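Local coordinates for putative outer membrane protein (LpxR) (Salmonella typhimurium, PDB 3FID), which removes acyl chains from lipid A as a lipopolysaccharide-modifying deacylase of the bacterial outer membrane, at residues S52-S63 / D76-L87. Residues are numbered along the deposited sequence; the frame is centred on the assembly and turned at random.
Sequences SFHIAQDIYSPS and DRAFSAFLHTGL. With ZN (zinc ion), chain E.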
loop_
_atom_site.group_PDB
_atom_site.type_symbol
_atom_site.label_atom_id
_atom_site.label_comp_id
_atom_site.label_asym_id
_atom_site.label_seq_id
_atom_site.Cartn_x
_atom_site.Cartn_y
_atom_site.Cartn_z
ATOM N N SER A 52 -6.401 11.346 -10.509
ATOM C CA SER A 52 -6.596 11.148 -9.072
ATOM C C SER A 52 -5.728 12.059 -8.218
ATOM O O SER A 52 -4.602 12.362 -8.588
ATOM C CB SER A 52 -6.262 9.708 -8.696
ATOM O OG SER A 52 -7.110 8.836 -9.396
ATOM N N PHE A 53 -6.254 12.445 -7.057
ATOM C CA PHE A 53 -5.515 13.220 -6.068
ATOM C C PHE A 53 -5.617 12.444 -4.757
ATOM O O PHE A 53 -6.655 11.857 -4.474
ATOM C CB PHE A 53 -6.170 14.591 -5.868
ATOM C CG PHE A 53 -5.718 15.319 -4.616
ATOM C CD1 PHE A 53 -4.453 15.918 -4.557
ATOM C CD2 PHE A 53 -6.555 15.394 -3.489
ATOM C CE1 PHE A 53 -4.040 16.609 -3.391
ATOM C CE2 PHE A 53 -6.149 16.062 -2.314
ATOM C CZ PHE A 53 -4.912 16.678 -2.269
ATOM N N HIS A 54 -4.575 12.503 -3.929
ATOM C CA HIS A 54 -4.631 11.857 -2.628
ATOM C C HIS A 54 -3.701 12.528 -1.634
ATOM O O HIS A 54 -2.791 13.249 -2.024
ATOM C CB HIS A 54 -4.241 10.383 -2.738
ATOM C CG HIS A 54 -2.768 10.168 -2.913
ATOM N ND1 HIS A 54 -2.134 10.312 -4.126
ATOM C CD2 HIS A 54 -1.804 9.850 -2.016
ATOM C CE1 HIS A 54 -0.838 10.083 -3.972
ATOM N NE2 HIS A 54 -0.615 9.782 -2.702
ATOM N N ILE A 55 -3.998 12.307 -0.356
ATOM C CA ILE A 55 -3.091 12.615 0.752
ATOM C C ILE A 55 -3.043 11.329 1.596
ATOM O O ILE A 55 -4.051 10.617 1.720
ATOM C CB ILE A 55 -3.586 13.832 1.582
ATOM C CG1 ILE A 55 -2.725 14.051 2.842
ATOM C CG2 ILE A 55 -5.034 13.649 2.002
ATOM C CD1 ILE A 55 -1.489 15.012 2.653
ATOM N N ALA A 56 -1.875 11.027 2.168
ATOM C CA ALA A 56 -1.747 9.795 2.941
ATOM C C ALA A 56 -0.624 9.887 3.977
ATOM O O ALA A 56 0.300 10.696 3.825
ATOM C CB ALA A 56 -1.509 8.618 1.993
ATOM N N GLN A 57 -0.736 9.066 5.013
ATOM C CA GLN A 57 0.333 8.906 6.011
ATOM C C GLN A 57 0.509 7.419 6.299
ATOM O O GLN A 57 -0.448 6.713 6.637
ATOM C CB GLN A 57 0.010 9.649 7.313
ATOM C CG GLN A 57 1.242 9.747 8.273
ATOM C CD GLN A 57 0.865 9.877 9.734
ATOM O OE1 GLN A 57 -0.047 9.206 10.221
ATOM N NE2 GLN A 57 1.565 10.754 10.442
ATOM N N ASP A 58 1.734 6.941 6.145
ATOM C CA ASP A 58 2.056 5.560 6.473
ATOM C C ASP A 58 3.138 5.527 7.536
ATOM O O ASP A 58 4.059 6.334 7.482
ATOM C CB ASP A 58 2.528 4.874 5.216
ATOM C CG ASP A 58 1.424 4.786 4.198
ATOM O OD1 ASP A 58 0.375 4.189 4.556
ATOM O OD2 ASP A 58 1.608 5.348 3.103
ATOM N N ILE A 59 2.981 4.617 8.503
ATOM C CA ILE A 59 3.818 4.549 9.709
ATOM C C ILE A 59 4.450 3.149 9.759
ATOM O O ILE A 59 3.749 2.138 9.552
ATOM C CB ILE A 59 2.973 4.802 10.967
ATOM C CG1 ILE A 59 2.215 6.147 10.840
ATOM C CG2 ILE A 59 3.866 4.791 12.283
ATOM C CD1 ILE A 59 1.368 6.478 12.085
ATOM N N TYR A 60 5.766 3.126 10.003
ATOM C CA TYR A 60 6.594 1.916 9.977
ATOM C C TYR A 60 7.261 1.775 11.333
ATOM O O TYR A 60 7.533 2.782 11.996
ATOM C CB TYR A 60 7.650 1.975 8.848
ATOM C CG TYR A 60 6.946 2.095 7.511
ATOM C CD1 TYR A 60 6.396 0.972 6.906
ATOM C CD2 TYR A 60 6.761 3.339 6.898
ATOM C CE1 TYR A 60 5.679 1.065 5.696
ATOM C CE2 TYR A 60 6.057 3.445 5.683
ATOM C CZ TYR A 60 5.518 2.300 5.103
ATOM O OH TYR A 60 4.811 2.364 3.916
ATOM N N SER A 61 7.496 0.525 11.729
ATOM C CA SER A 61 7.753 0.201 13.160
ATOM C C SER A 61 8.763 -0.958 13.272
ATOM O O SER A 61 8.795 -1.835 12.391
ATOM C CB SER A 61 6.431 -0.190 13.842
ATOM O OG SER A 61 6.637 -0.518 15.230
ATOM N N PRO A 62 9.591 -0.971 14.362
ATOM C CA PRO A 62 10.309 -2.207 14.734
ATOM C C PRO A 62 9.286 -3.289 15.123
ATOM O O PRO A 62 8.104 -2.979 15.341
ATOM C CB PRO A 62 11.123 -1.823 15.993
ATOM C CG PRO A 62 10.857 -0.413 16.280
ATOM C CD PRO A 62 9.853 0.144 15.283
ATOM N N SER A 63 9.740 -4.523 15.258
ATOM C CA SER A 63 8.829 -5.641 15.497
ATOM C C SER A 63 9.033 -6.214 16.888
ATOM O O SER A 63 10.123 -6.069 17.469
ATOM C CB SER A 63 9.020 -6.736 14.432
ATOM O OG SER A 63 8.559 -6.300 13.158
ATOM N N ASP A 76 16.929 -4.159 13.164
ATOM C CA ASP A 76 15.472 -4.016 12.942
ATOM C C ASP A 76 15.232 -2.609 12.417
ATOM O O ASP A 76 16.070 -1.704 12.597
ATOM C CB ASP A 76 14.673 -4.261 14.247
ATOM C CG ASP A 76 13.178 -4.594 14.012
ATOM O OD1 ASP A 76 12.664 -4.543 12.862
ATOM O OD2 ASP A 76 12.498 -4.894 15.022
ATOM N N ARG A 77 14.115 -2.408 11.725
ATOM C CA ARG A 77 13.831 -1.067 11.245
ATOM C C ARG A 77 13.580 -0.122 12.420
ATOM O O ARG A 77 13.042 -0.509 13.462
ATOM C CB ARG A 77 12.676 -1.046 10.207
ATOM C CG ARG A 77 11.338 -1.420 10.733
ATOM C CD ARG A 77 10.443 -1.986 9.599
ATOM N NE ARG A 77 10.322 -1.078 8.486
ATOM C CZ ARG A 77 10.090 -1.432 7.224
ATOM N NH1 ARG A 77 10.010 -2.715 6.854
ATOM N NH2 ARG A 77 10.015 -0.488 6.307
ATOM N N ALA A 78 14.008 1.124 12.247
ATOM C CA ALA A 78 13.670 2.194 13.167
ATOM C C ALA A 78 12.203 2.589 12.964
ATOM O O ALA A 78 11.652 2.345 11.884
ATOM C CB ALA A 78 14.544 3.399 12.851
ATOM N N PHE A 79 11.598 3.246 13.960
ATOM C CA PHE A 79 10.334 3.959 13.731
ATOM C C PHE A 79 10.518 4.992 12.591
ATOM O O PHE A 79 11.545 5.691 12.507
ATOM C CB PHE A 79 9.821 4.630 15.019
ATOM C CG PHE A 79 9.112 3.682 15.972
ATOM C CD1 PHE A 79 7.792 3.272 15.731
ATOM C CD2 PHE A 79 9.755 3.209 17.109
ATOM C CE1 PHE A 79 7.136 2.383 16.613
ATOM C CE2 PHE A 79 9.122 2.326 18.021
ATOM C CZ PHE A 79 7.821 1.906 17.786
ATOM N N SER A 80 9.537 5.078 11.698
ATOM C CA SER A 80 9.514 6.130 10.674
ATOM C C SER A 80 8.084 6.388 10.180
ATOM O O SER A 80 7.180 5.605 10.425
ATOM C CB SER A 80 10.437 5.800 9.476
ATOM O OG SER A 80 9.921 4.704 8.719
ATOM N N ALA A 81 7.888 7.502 9.494
ATOM C CA ALA A 81 6.620 7.716 8.791
ATOM C C ALA A 81 6.838 8.444 7.474
ATOM O O ALA A 81 7.816 9.179 7.294
ATOM C CB ALA A 81 5.593 8.461 9.685
ATOM N N PHE A 82 5.918 8.204 6.554
ATOM C CA PHE A 82 5.956 8.759 5.214
ATOM C C PHE A 82 4.625 9.505 5.032
ATOM O O PHE A 82 3.571 8.898 5.079
ATOM C CB PHE A 82 6.084 7.582 4.240
ATOM C CG PHE A 82 6.006 7.960 2.775
ATOM C CD1 PHE A 82 6.521 9.166 2.302
ATOM C CD2 PHE A 82 5.472 7.044 1.868
ATOM C CE1 PHE A 82 6.502 9.463 0.938
ATOM C CE2 PHE A 82 5.422 7.335 0.501
ATOM C CZ PHE A 82 5.941 8.552 0.041
ATOM N N LEU A 83 4.694 10.820 4.857
ATOM C CA LEU A 83 3.499 11.660 4.645
ATOM C C LEU A 83 3.554 12.167 3.209
ATOM O O LEU A 83 4.571 12.695 2.786
ATOM C CB LEU A 83 3.532 12.856 5.592
ATOM C CG LEU A 83 2.395 13.879 5.468
ATOM C CD1 LEU A 83 1.002 13.356 5.966
ATOM C CD2 LEU A 83 2.877 15.065 6.306
ATOM N N HIS A 84 2.487 11.973 2.441
ATOM C CA HIS A 84 2.618 12.212 0.994
ATOM C C HIS A 84 1.329 12.677 0.348
ATOM O O HIS A 84 0.252 12.428 0.850
ATOM C CB HIS A 84 3.190 10.987 0.261
ATOM C CG HIS A 84 2.554 9.676 0.644
ATOM N ND1 HIS A 84 1.824 8.913 -0.238
ATOM C CD2 HIS A 84 2.575 8.984 1.806
ATOM C CE1 HIS A 84 1.428 7.803 0.365
ATOM N NE2 HIS A 84 1.852 7.836 1.615
ATOM N N THR A 85 1.466 13.401 -0.763
ATOM C CA THR A 85 0.307 13.808 -1.512
ATOM C C THR A 85 0.708 13.711 -2.960
ATOM O O THR A 85 1.863 13.874 -3.284
ATOM C CB THR A 85 -0.178 15.255 -1.135
ATOM O OG1 THR A 85 -1.334 15.589 -1.915
ATOM C CG2 THR A 85 0.906 16.310 -1.334
ATOM N N GLY A 86 -0.241 13.469 -3.853
ATOM C CA GLY A 86 0.152 13.509 -5.242
ATOM C C GLY A 86 -1.008 13.467 -6.206
ATOM O O GLY A 86 -2.155 13.499 -5.804
ATOM N N LEU A 87 -0.656 13.338 -7.477
ATOM C CA LEU A 87 -1.592 13.282 -8.574
ATOM C C LEU A 87 -1.213 12.096 -9.449
ATOM O O LEU A 87 -0.023 11.758 -9.569
ATOM C CB LEU A 87 -1.449 14.554 -9.415
ATOM C CG LEU A 87 -2.001 15.852 -8.818
ATOM C CD1 LEU A 87 -1.423 17.033 -9.601
ATOM C CD2 LEU A 87 -3.541 15.839 -8.837
HETATM ZN ZN ZN E . 1.262 9.063 -2.249
HETATM O O HOH W 1 9.961 -4.384 12.077
HETATM O O HOH W 2 1.542 6.943 -3.000
#
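Neighbouring antiparallel strands pair here in the wall of the barrel, with F53 beside L87 at one end and Y60 beside S80 at the other. H54, A56, D58, F82 and H84 point to one face and are buried. F53, I55 and L87 point to the other and lie on the surface. This is the up-and-down meander of an outer membrane beta-barrel, and its inner face carries a zinc site. H54 NE2 and H84 ND1 each bind the zinc ion at 2.1 Å; water 2 and D104 complete the site. The H84 ring lies between A56 CB over one face and F82 CE2 over the other. H84 NE2 donates to D58 OD2 at 2.9 Å, on the anti side but 30° out of the carboxylate plane. The zinc ion and D58 thus fix the rotation of H84. D58 OD1 is held by R205 and Y33. On the face with F53 and I55, T85 OG1 donates a hydrogen bond of 2.8 Å to H54 O; that oxygen also accepts from G86 N. P62 CD sits over the centre of the F79 ring, 3.4 Å from its centroid. S63 N gives a nearly straight bond (176°) to D76 OD2, and water 1 bridges S61 O, S63 OG and D76 OD1.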